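Local coordinates for GDP-6-deoxy-D-mannose reductase (Pseudomonas aeruginosa, PDB 6X3B), which probably reduces GDP-4-dehydro-6-deoxy-D-mannose to GDP-rhamnose with NADPH, serving the biosynthesis of lipopolysaccharide O-antigen, at residues Gln23-Thr28 with Ala76-Ala81; Glu72-Val77 with Gln109-Arg114; Pro53-Tyr58 with Gly67-Glu72. All blocks are in the same frame, centred on the assembly; numbering follows the deposited sequence.

Interaction 1: residues Gln23-Thr28 with Ala76-Ala81. With NDP (NADPH dihydro-nicotinamide-adenine-dinucleotide phosphate), chain E.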
loop_
_atom_site.group_PDB
_atom_site.type_symbol
_atom_site.label_atom_id
_atom_site.label_comp_id
_atom_site.label_asym_id
_atom_site.label_seq_id
_atom_site.Cartn_x
_atom_site.Cartn_y
_atom_site.Cartn_z
ATOM N N GLN A 23 14.776 -26.055 -11.039
ATOM C CA GLN A 23 13.724 -25.662 -10.115
ATOM C C GLN A 23 12.444 -25.377 -10.887
ATOM O O GLN A 23 12.483 -24.865 -12.004
ATOM C CB GLN A 23 14.121 -24.422 -9.308
ATOM C CG GLN A 23 15.411 -24.657 -8.547
ATOM C CD GLN A 23 15.438 -23.975 -7.218
ATOM O OE1 GLN A 23 16.313 -23.151 -6.955
ATOM N NE2 GLN A 23 14.489 -24.315 -6.357
ATOM N N ARG A 24 11.313 -25.700 -10.266
ATOM C CA ARG A 24 10.012 -25.575 -10.905
ATOM C C ARG A 24 9.493 -24.155 -10.726
ATOM O O ARG A 24 9.412 -23.654 -9.602
ATOM C CB ARG A 24 9.025 -26.573 -10.312
ATOM C CG ARG A 24 9.312 -28.028 -10.756
ATOM C CD ARG A 24 8.439 -29.024 -9.997
ATOM N NE ARG A 24 8.563 -30.398 -10.513
ATOM C CZ ARG A 24 9.672 -31.130 -10.443
ATOM N NH1 ARG A 24 10.768 -30.625 -9.887
ATOM N NH2 ARG A 24 9.690 -32.368 -10.927
ATOM N N LEU A 25 9.110 -23.527 -11.834
ATOM C CA LEU A 25 8.696 -22.133 -11.853
ATOM C C LEU A 25 7.271 -22.053 -12.387
ATOM O O LEU A 25 6.983 -22.585 -13.461
ATOM C CB LEU A 25 9.636 -21.300 -12.730
ATOM C CG LEU A 25 9.171 -19.871 -13.047
ATOM C CD1 LEU A 25 9.049 -19.060 -11.758
ATOM C CD2 LEU A 25 10.129 -19.198 -14.032
ATOM N N PHE A 26 6.382 -21.432 -11.628
ATOM C CA PHE A 26 5.037 -21.138 -12.103
ATOM C C PHE A 26 4.920 -19.640 -12.334
ATOM O O PHE A 26 5.366 -18.844 -11.503
ATOM C CB PHE A 26 3.967 -21.615 -11.110
ATOM C CG PHE A 26 2.550 -21.448 -11.622
ATOM C CD1 PHE A 26 1.930 -22.462 -12.368
ATOM C CD2 PHE A 26 1.852 -20.278 -11.381
ATOM C CE1 PHE A 26 0.633 -22.297 -12.853
ATOM C CE2 PHE A 26 0.544 -20.098 -11.856
ATOM C CZ PHE A 26 -0.061 -21.105 -12.598
ATOM N N VAL A 27 4.324 -19.260 -13.468
ATOM C CA VAL A 27 4.189 -17.862 -13.872
ATOM C C VAL A 27 2.712 -17.575 -14.127
ATOM O O VAL A 27 2.078 -18.250 -14.948
ATOM C CB VAL A 27 5.013 -17.543 -15.130
ATOM C CG1 VAL A 27 4.836 -16.057 -15.506
ATOM C CG2 VAL A 27 6.501 -17.869 -14.907
ATOM N N THR A 28 2.162 -16.592 -13.425
ATOM C CA THR A 28 0.837 -16.106 -13.797
ATOM C C THR A 28 0.967 -15.105 -14.929
ATOM O O THR A 28 2.022 -14.517 -15.142
ATOM C CB THR A 28 0.125 -15.426 -12.620
ATOM O OG1 THR A 28 0.766 -14.170 -12.346
ATOM C CG2 THR A 28 0.167 -16.318 -11.373
ATOM N N ALA A 76 9.256 -21.664 -7.213
ATOM C CA ALA A 76 9.230 -20.215 -7.351
ATOM C C ALA A 76 8.026 -19.830 -8.189
ATOM O O ALA A 76 7.584 -20.585 -9.053
ATOM C CB ALA A 76 10.512 -19.683 -8.011
ATOM N N VAL A 77 7.519 -18.635 -7.932
ATOM C CA VAL A 77 6.376 -18.081 -8.636
ATOM C C VAL A 77 6.755 -16.675 -9.067
ATOM O O VAL A 77 7.339 -15.929 -8.278
ATOM C CB VAL A 77 5.129 -18.073 -7.733
ATOM C CG1 VAL A 77 3.951 -17.395 -8.430
ATOM C CG2 VAL A 77 4.768 -19.517 -7.358
ATOM N N ILE A 78 6.479 -16.330 -10.324
ATOM C CA ILE A 78 6.526 -14.945 -10.790
ATOM C C ILE A 78 5.098 -14.538 -11.091
ATOM O O ILE A 78 4.410 -15.196 -11.886
ATOM C CB ILE A 78 7.414 -14.759 -12.026
ATOM C CG1 ILE A 78 8.848 -15.195 -11.737
ATOM C CG2 ILE A 78 7.412 -13.268 -12.462
ATOM C CD1 ILE A 78 9.734 -15.029 -12.935
ATOM N N HIS A 79 4.635 -13.480 -10.433
ATOM C CA HIS A 79 3.242 -13.079 -10.508
ATOM C C HIS A 79 3.193 -11.831 -11.384
ATOM O O HIS A 79 3.515 -10.732 -10.926
ATOM C CB HIS A 79 2.676 -12.837 -9.103
ATOM C CG HIS A 79 1.265 -12.329 -9.091
ATOM N ND1 HIS A 79 0.306 -12.749 -9.995
ATOM C CD2 HIS A 79 0.655 -11.420 -8.290
ATOM C CE1 HIS A 79 -0.835 -12.131 -9.737
ATOM N NE2 HIS A 79 -0.652 -11.315 -8.709
ATOM N N LEU A 80 2.812 -12.022 -12.652
ATOM C CA LEU A 80 2.635 -10.964 -13.632
ATOM C C LEU A 80 1.184 -10.550 -13.815
ATOM O O LEU A 80 0.928 -9.407 -14.199
ATOM C CB LEU A 80 3.164 -11.412 -15.005
ATOM C CG LEU A 80 4.642 -11.752 -15.189
ATOM C CD1 LEU A 80 4.867 -12.550 -16.491
ATOM C CD2 LEU A 80 5.443 -10.458 -15.221
ATOM N N ALA A 81 0.237 -11.440 -13.547
ATOM C CA ALA A 81 -1.135 -11.253 -14.004
ATOM C C ALA A 81 -1.837 -10.105 -13.285
ATOM O O ALA A 81 -1.666 -9.897 -12.079
ATOM C CB ALA A 81 -1.942 -12.529 -13.802
HETATM P PA NDP E . -0.903 -7.600 -19.788
HETATM O O1A NDP E . -2.083 -6.742 -19.480
HETATM O O2A NDP E . -0.388 -7.628 -21.188
HETATM O O5B NDP E . -1.188 -9.098 -19.299
HETATM C C5B NDP E . -1.986 -9.308 -18.109
HETATM C C4B NDP E . -2.125 -10.789 -17.866
HETATM O O4B NDP E . -2.903 -11.006 -16.661
HETATM C C3B NDP E . -2.828 -11.590 -18.972
HETATM O O3B NDP E . -2.175 -12.834 -19.194
HETATM C C2B NDP E . -4.237 -11.767 -18.419
HETATM O O2B NDP E . -4.832 -12.956 -18.933
HETATM C C1B NDP E . -3.941 -11.916 -16.934
HETATM N N9A NDP E . -5.075 -11.609 -16.073
HETATM C C8A NDP E . -5.743 -10.413 -15.984
HETATM N N7A NDP E . -6.730 -10.433 -15.125
HETATM C C5A NDP E . -6.715 -11.723 -14.615
HETATM C C6A NDP E . -7.516 -12.378 -13.662
HETATM N N6A NDP E . -8.523 -11.761 -13.050
HETATM N N1A NDP E . -7.240 -13.673 -13.378
HETATM C C2A NDP E . -6.219 -14.254 -14.021
HETATM N N3A NDP E . -5.397 -13.742 -14.933
HETATM C C4A NDP E . -5.699 -12.458 -15.192
HETATM O O3 NDP E . 0.304 -7.186 -18.819
HETATM P PN NDP E . 1.860 -6.968 -19.127
HETATM O O1N NDP E . 2.440 -8.267 -19.576
HETATM O O2N NDP E . 2.006 -5.780 -20.016
HETATM O O5D NDP E . 2.419 -6.611 -17.669
HETATM C C5D NDP E . 2.978 -7.672 -16.858
HETATM C C4D NDP E . 3.246 -7.141 -15.471
HETATM O O4D NDP E . 4.214 -6.064 -15.557
HETATM C C3D NDP E . 2.030 -6.563 -14.733
HETATM O O3D NDP E . 2.067 -6.887 -13.350
HETATM C C2D NDP E . 2.189 -5.065 -14.984
HETATM O O2D NDP E . 1.552 -4.269 -13.997
HETATM C C1D NDP E . 3.705 -4.902 -14.949
HETATM N N1N NDP E . 4.169 -3.713 -15.723
HETATM C C2N NDP E . 4.140 -3.706 -17.091
HETATM C C3N NDP E . 4.701 -2.691 -17.818
HETATM C C7N NDP E . 4.403 -2.622 -19.267
HETATM O O7N NDP E . 4.825 -1.673 -19.934
HETATM N N7N NDP E . 3.685 -3.596 -19.807
HETATM C C4N NDP E . 5.578 -1.715 -17.112
HETATM C C5N NDP E . 5.490 -1.787 -15.645
HETATM C C6N NDP E . 4.635 -2.600 -15.067
HETATM P P2B NDP E . -6.144 -12.623 -19.814
HETATM O O1X NDP E . -6.669 -13.961 -20.287
HETATM O O2X NDP E . -7.125 -11.913 -18.906
HETATM O O3X NDP E . -5.693 -11.746 -20.963
#
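Leu25, Phe26 and Val27 pair in parallel register with Ala76, Val77 and Ile78, the two strand axes 4.8 Å apart and inclined by 19°. The backbone ladder alternates between the strands: Arg24 O receives Ala76 N, Phe26 N donates to Ala76 O at 3.0 Å, Phe26 O receives Ile78 N, and Thr28 N donates to Ile78 O. Aliphatic side chains suit the buried face of Leu25, Val27, Ala76 and Ile78, covered by helix 33-44, where Leu25 CD1 lies 3.9 Å from Ile78 CG1. Further along, Val27 CG1 meets Leu80 CD1 at 3.6 Å, carrying this apolar seam past the end of strand 76-79. The other face carries Phe26, whose ring meets Trp70 edge-to-face, and Val77, and becomes polar at Thr28 and His79.

The polar end is organised by Thr28. With chi1 at 71°, OG1 stands between the backbone N and the carbonyl carbon and reaches the turn beyond His79. It lies 2.8 Å from His79 ND1, at the edge of the imidazole, in a hydrogen bond whose donor may be either residue. Ala81 N donates to the same OG1 at 3.0 Å with a nearly straight angle of 166°, and Leu80 N adds a weak bond. One small hydroxyl thus ties down three successive residues, while Thr104 holds His79 NE2 and limits rotation of the ring. The turn is thereby set against NADPH: Leu80 O accepts a hydrogen bond from NDP O3D at 2.9 Å, and Ala81 CA approaches NDP O4B at 3.2 Å. Adjacent parallel strands whose C-terminal ends lead into cofactor-binding loops, the first into a glycine-rich TGxxGxxG turn, are the hallmark of the Rossmann fold of NAD(P)-dependent epimerases and dehydratases.

Interaction 2: residues Glu72-Val77 with Gln109-Arg114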
loop_
_atom_site.group_PDB
_atom_site.type_symbol
_atom_site.label_atom_id
_atom_site.label_comp_id
_atom_site.label_asym_id
_atom_site.label_seq_id
_atom_site.Cartn_x
_atom_site.Cartn_y
_atom_site.Cartn_z
ATOM N N GLU A 72 2.487 -30.552 -9.921
ATOM C CA GLU A 72 3.811 -30.424 -9.318
ATOM C C GLU A 72 3.946 -29.054 -8.654
ATOM O O GLU A 72 3.563 -28.035 -9.236
ATOM C CB GLU A 72 4.920 -30.607 -10.355
ATOM C CG GLU A 72 4.785 -31.883 -11.203
ATOM C CD GLU A 72 6.042 -32.188 -12.011
ATOM O OE1 GLU A 72 6.801 -31.244 -12.345
ATOM O OE2 GLU A 72 6.277 -33.377 -12.306
ATOM N N LEU A 73 4.527 -29.038 -7.442
ATOM C CA LEU A 73 4.627 -27.808 -6.643
ATOM C C LEU A 73 5.719 -26.893 -7.192
ATOM O O LEU A 73 6.839 -27.351 -7.433
ATOM C CB LEU A 73 4.931 -28.153 -5.197
ATOM C CG LEU A 73 4.950 -26.986 -4.211
ATOM C CD1 LEU A 73 3.533 -26.572 -3.904
ATOM C CD2 LEU A 73 5.698 -27.371 -2.922
ATOM N N PRO A 74 5.443 -25.611 -7.408
ATOM C CA PRO A 74 6.519 -24.708 -7.831
ATOM C C PRO A 74 7.487 -24.426 -6.687
ATOM O O PRO A 74 7.098 -24.347 -5.520
ATOM C CB PRO A 74 5.780 -23.438 -8.271
ATOM C CG PRO A 74 4.457 -23.491 -7.569
ATOM C CD PRO A 74 4.121 -24.953 -7.375
ATOM N N ASP A 75 8.768 -24.314 -7.042
ATOM C CA ASP A 75 9.778 -23.767 -6.143
ATOM C C ASP A 75 9.748 -22.252 -6.132
ATOM O O ASP A 75 10.222 -21.623 -5.174
ATOM C CB ASP A 75 11.162 -24.222 -6.585
ATOM C CG ASP A 75 11.304 -25.703 -6.509
ATOM O OD1 ASP A 75 11.203 -26.208 -5.383
ATOM O OD2 ASP A 75 11.452 -26.348 -7.567
ATOM N N ALA A 76 9.256 -21.664 -7.213
ATOM C CA ALA A 76 9.230 -20.215 -7.351
ATOM C C ALA A 76 8.026 -19.830 -8.189
ATOM O O ALA A 76 7.584 -20.585 -9.053
ATOM C CB ALA A 76 10.512 -19.683 -8.011
ATOM N N VAL A 77 7.519 -18.635 -7.932
ATOM C CA VAL A 77 6.376 -18.081 -8.636
ATOM C C VAL A 77 6.755 -16.675 -9.067
ATOM O O VAL A 77 7.339 -15.929 -8.278
ATOM C CB VAL A 77 5.129 -18.073 -7.733
ATOM C CG1 VAL A 77 3.951 -17.395 -8.430
ATOM C CG2 VAL A 77 4.768 -19.517 -7.358
ATOM N N GLN A 109 -3.090 -17.382 -1.017
ATOM C CA GLN A 109 -3.788 -18.362 -0.186
ATOM C C GLN A 109 -3.872 -19.728 -0.860
ATOM O O GLN A 109 -3.758 -20.767 -0.185
ATOM C CB GLN A 109 -5.183 -17.848 0.159
ATOM C CG GLN A 109 -5.106 -16.593 0.989
ATOM C CD GLN A 109 -6.431 -16.193 1.535
ATOM O OE1 GLN A 109 -7.412 -16.045 0.779
ATOM N NE2 GLN A 109 -6.486 -15.982 2.848
ATOM N N ALA A 110 -4.129 -19.755 -2.173
ATOM C CA ALA A 110 -4.155 -21.020 -2.898
ATOM C C ALA A 110 -2.791 -21.713 -2.843
ATOM O O ALA A 110 -2.705 -22.928 -2.613
ATOM C CB ALA A 110 -4.582 -20.787 -4.351
ATOM N N LEU A 111 -1.714 -20.954 -3.075
ATOM C CA LEU A 111 -0.364 -21.505 -2.952
ATOM C C LEU A 111 -0.127 -22.045 -1.546
ATOM O O LEU A 111 0.414 -23.150 -1.367
ATOM C CB LEU A 111 0.675 -20.430 -3.299
ATOM C CG LEU A 111 0.857 -20.110 -4.795
ATOM C CD1 LEU A 111 1.563 -18.779 -5.021
ATOM C CD2 LEU A 111 1.609 -21.235 -5.513
ATOM N N LYS A 112 -0.534 -21.278 -0.531
ATOM C CA LYS A 112 -0.365 -21.712 0.851
ATOM C C LYS A 112 -1.089 -23.027 1.102
ATOM O O LYS A 112 -0.514 -23.974 1.663
ATOM C CB LYS A 112 -0.872 -20.621 1.806
ATOM C CG LYS A 112 -0.652 -20.999 3.295
ATOM C CD LYS A 112 -1.078 -19.873 4.262
ATOM C CE LYS A 112 -1.005 -20.363 5.716
ATOM N NZ LYS A 112 -1.473 -19.322 6.682
ATOM N N ALA A 113 -2.355 -23.115 0.670
ATOM C CA ALA A 113 -3.132 -24.326 0.920
ATOM C C ALA A 113 -2.512 -25.538 0.236
ATOM O O ALA A 113 -2.621 -26.659 0.747
ATOM C CB ALA A 113 -4.576 -24.142 0.450
ATOM N N ARG A 114 -1.879 -25.332 -0.919
ATOM C CA ARG A 114 -1.254 -26.425 -1.655
ATOM C C ARG A 114 0.059 -26.889 -1.019
ATOM O O ARG A 114 0.513 -28.010 -1.285
ATOM C CB ARG A 114 -1.029 -25.986 -3.101
ATOM C CG ARG A 114 -0.132 -26.907 -3.946
ATOM C CD ARG A 114 -0.793 -28.238 -4.290
ATOM N NE ARG A 114 0.078 -29.031 -5.158
ATOM C CZ ARG A 114 1.122 -29.729 -4.711
ATOM N NH1 ARG A 114 1.411 -29.738 -3.413
ATOM N NH2 ARG A 114 1.885 -30.409 -5.556
#
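Glu72 brings its backbone rather than its side chain to Arg114, its carbonyl carbon lying 4.0 Å from Arg114 NH2. Its carboxylate forms a salt bridge with Arg24 instead. Leu73 makes the more intimate contact, its side chain lying obliquely across that of Arg114. A bend at chi2 (71°) turns the arginine so that its guanidinium lies beside the leucine: Leu73 CD1 packs 3.7 Å from the methylene carbon Arg114 CG and also lies over the rim of one guanidinium face, while Leu73 CB lies 3.8 Å from Arg114 NH2. A long side chain with an apolar stem and a flat polar end suits this partly exposed place, since the stem can pack while NE and NH2 bond to the carbonyl oxygens of Trp70 and Pro71, which fix the plane of the group. Next, the ring of Pro74 offers CG to Leu111 CD2 at 4.2 Å. Val77, on the strand itself, meets Leu111 tip to tip, with Val77 CG2 4.0 Å from Leu111 CD1. This pair is buried, and branched aliphatic side chains fill such a place without needing polar partners.

Helix 93-114 belongs to the crossover from strand 76-79 to its parallel neighbour 119-123. Its last turns rest on the strand entrance, with Phe120 touching both Val77 and Leu111, and Trp70 packing on Leu111; toward helix 150-169, Gln109 and Lys112 touch Trp165.

Interaction 3: residues Pro53-Tyr58 with Gly67-Glu72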
loop_
_atom_site.group_PDB
_atom_site.type_symbol
_atom_site.label_atom_id
_atom_site.label_comp_id
_atom_site.label_asym_id
_atom_site.label_seq_id
_atom_site.Cartn_x
_atom_site.Cartn_y
_atom_site.Cartn_z
ATOM N N PRO A 53 3.529 -26.221 -16.593
ATOM C CA PRO A 53 2.329 -26.013 -17.408
ATOM C C PRO A 53 1.194 -25.450 -16.565
ATOM O O PRO A 53 1.149 -25.578 -15.338
ATOM C CB PRO A 53 2.003 -27.421 -17.928
ATOM C CG PRO A 53 2.579 -28.338 -16.874
ATOM C CD PRO A 53 3.851 -27.652 -16.417
ATOM N N VAL A 54 0.272 -24.786 -17.249
ATOM C CA VAL A 54 -0.949 -24.285 -16.631
ATOM C C VAL A 54 -2.056 -25.294 -16.943
ATOM O O VAL A 54 -2.413 -25.448 -18.118
ATOM C CB VAL A 54 -1.300 -22.885 -17.143
ATOM C CG1 VAL A 54 -2.494 -22.321 -16.366
ATOM C CG2 VAL A 54 -0.087 -21.973 -17.005
ATOM N N PRO A 55 -2.579 -26.017 -15.948
ATOM C CA PRO A 55 -3.518 -27.117 -16.246
ATOM C C PRO A 55 -4.824 -26.686 -16.887
ATOM O O PRO A 55 -5.432 -27.488 -17.611
ATOM C CB PRO A 55 -3.767 -27.748 -14.869
ATOM C CG PRO A 55 -2.612 -27.344 -14.037
ATOM C CD PRO A 55 -2.162 -26.004 -14.539
ATOM N N HIS A 56 -5.294 -25.467 -16.633
ATOM C CA HIS A 56 -6.586 -25.024 -17.153
ATOM C C HIS A 56 -6.657 -23.515 -16.967
ATOM O O HIS A 56 -5.854 -22.932 -16.236
ATOM C CB HIS A 56 -7.733 -25.736 -16.430
ATOM C CG HIS A 56 -7.663 -25.621 -14.934
ATOM N ND1 HIS A 56 -8.063 -24.487 -14.258
ATOM C CD2 HIS A 56 -7.228 -26.488 -13.990
ATOM C CE1 HIS A 56 -7.877 -24.662 -12.960
ATOM N NE2 HIS A 56 -7.374 -25.867 -12.769
ATOM N N ARG A 57 -7.622 -22.884 -17.638
ATOM C CA ARG A 57 -7.806 -21.447 -17.475
ATOM C C ARG A 57 -8.206 -21.148 -16.034
ATOM O O ARG A 57 -8.887 -21.941 -15.382
ATOM C CB ARG A 57 -8.867 -20.916 -18.442
ATOM N N TYR A 58 -7.766 -19.998 -15.527
ATOM C CA TYR A 58 -8.070 -19.642 -14.151
ATOM C C TYR A 58 -8.350 -18.152 -14.068
ATOM O O TYR A 58 -7.964 -17.367 -14.937
ATOM C CB TYR A 58 -6.936 -20.063 -13.189
ATOM C CG TYR A 58 -5.612 -19.400 -13.480
ATOM C CD1 TYR A 58 -4.706 -19.964 -14.377
ATOM C CD2 TYR A 58 -5.273 -18.204 -12.861
ATOM C CE1 TYR A 58 -3.500 -19.347 -14.647
ATOM C CE2 TYR A 58 -4.076 -17.583 -13.116
ATOM C CZ TYR A 58 -3.187 -18.159 -13.999
ATOM O OH TYR A 58 -2.011 -17.512 -14.255
ATOM N N GLY A 67 -7.470 -23.937 -7.238
ATOM C CA GLY A 67 -7.170 -25.106 -6.435
ATOM C C GLY A 67 -6.159 -26.086 -6.990
ATOM O O GLY A 67 -5.160 -26.375 -6.319
ATOM N N ASP A 68 -6.391 -26.597 -8.205
ATOM C CA ASP A 68 -5.588 -27.677 -8.773
ATOM C C ASP A 68 -4.600 -27.194 -9.833
ATOM O O ASP A 68 -4.269 -27.948 -10.757
ATOM C CB ASP A 68 -6.498 -28.751 -9.371
ATOM C CG ASP A 68 -7.393 -29.410 -8.338
ATOM O OD1 ASP A 68 -6.939 -30.380 -7.684
ATOM O OD2 ASP A 68 -8.558 -28.972 -8.193
ATOM N N LEU A 69 -4.090 -25.964 -9.707
ATOM C CA LEU A 69 -3.182 -25.443 -10.722
ATOM C C LEU A 69 -1.779 -26.045 -10.650
ATOM O O LEU A 69 -1.005 -25.877 -11.598
ATOM C CB LEU A 69 -3.073 -23.919 -10.594
ATOM C CG LEU A 69 -4.264 -23.152 -11.164
ATOM C CD1 LEU A 69 -4.178 -21.691 -10.789
ATOM C CD2 LEU A 69 -4.348 -23.309 -12.694
ATOM N N TRP A 70 -1.415 -26.706 -9.556
ATOM C CA TRP A 70 -0.031 -27.129 -9.325
ATOM C C TRP A 70 0.022 -28.621 -9.004
ATOM O O TRP A 70 0.295 -29.017 -7.864
ATOM C CB TRP A 70 0.618 -26.296 -8.211
ATOM C CG TRP A 70 0.421 -24.818 -8.452
ATOM C CD1 TRP A 70 1.008 -24.061 -9.418
ATOM C CD2 TRP A 70 -0.487 -23.957 -7.759
ATOM N NE1 TRP A 70 0.540 -22.754 -9.351
ATOM C CE2 TRP A 70 -0.376 -22.672 -8.339
ATOM C CE3 TRP A 70 -1.352 -24.139 -6.679
ATOM C CZ2 TRP A 70 -1.112 -21.574 -7.876
ATOM C CZ3 TRP A 70 -2.096 -23.056 -6.228
ATOM C CH2 TRP A 70 -1.965 -21.790 -6.820
ATOM N N PRO A 71 -0.204 -29.481 -10.004
ATOM C CA PRO A 71 0.071 -30.919 -9.793
ATOM C C PRO A 71 1.487 -31.165 -9.290
ATOM O O PRO A 71 1.681 -31.889 -8.297
ATOM C CB PRO A 71 -0.187 -31.534 -11.181
ATOM C CG PRO A 71 -0.218 -30.381 -12.147
ATOM C CD PRO A 71 -0.711 -29.199 -11.359
ATOM N N GLU A 72 2.487 -30.552 -9.921
ATOM C CA GLU A 72 3.811 -30.424 -9.318
ATOM C C GLU A 72 3.946 -29.054 -8.654
ATOM O O GLU A 72 3.563 -28.035 -9.236
ATOM C CB GLU A 72 4.920 -30.607 -10.355
ATOM C CG GLU A 72 4.785 -31.883 -11.203
ATOM C CD GLU A 72 6.042 -32.188 -12.011
ATOM O OE1 GLU A 72 6.801 -31.244 -12.345
ATOM O OE2 GLU A 72 6.277 -33.377 -12.306
HETATM O O HOH W 1 1.287 -25.920 -12.558
#
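The long connection between strands 49-51 and 76-79 folds back on itself here, with Leu69 seated against His56 and Tyr58, the latter a residue of the NADPH pocket. Leu69 CD2 lies over a face of the imidazole, 4.1 Å from the centroid of the His56 ring, and also touches Tyr58 CD1 at 3.8 Å; Leu69 CD1 lies over a face of the phenol, 4.2 Å from the centroid of the Tyr58 ring. Both face contacts are CH-pi, offset toward the rim, and each aromatic side chain crosses the leucine at about a right angle. The forked end of leucine is what allows one residue to meet both rings. His56 has chi1 at 53°, which swings its ring back toward the chain, and its ND1 donates to Arg57 O at 2.9 Å along a nearly straight line (170°), from well above the carbonyl plane. This bond steadies the face against which CD2 packs. Val54 CG1 closes in at 4.2 Å from Leu69 CD2 and also lies at the edge of the Tyr58 ring.

Two prolines stiffen the outer side. Pro55 CD packs 3.2 Å from the carbonyl oxygen Leu69 O, and Pro55 CG meets Pro71 CD at 3.8 Å. A water hydrogen-bonds Pro53 O and sits unusually close to Leu69 O, making a bridge there doubtful. The side chain of Tyr58 is about 4 Å from NADPH, and the loop is part of the irregular connection carrying the chain from strand 49-51 past strand 23-28 to strand 76-79 in this family's Rossmann-type sheet.

Overall arrangement
The three contacts lie on one side of the chain, their centres 9 to 12 Å apart. Interactions 1 and 2 share Ala76 and Val77 of strand 76-79 and are clasped by the salt bridge from Arg24 NE to Glu72 OE1 at 2.7 Å. Interaction 3 folds the connection between the two strands of interaction 1. Its Trp70 packs against both others, NE1 lying 3.3 Å from Phe26 CG and CZ2 3.6 Å from Leu111 CD2, while Trp70 O lies 2.7 Å from Arg114 NE. Interactions 1 and 3 both reach NADPH and meet where Tyr58 OH approaches Thr28 CA at 3.2 Å; interaction 2 stands back, with the side chain of Val77 about 12 Å from the cofactor.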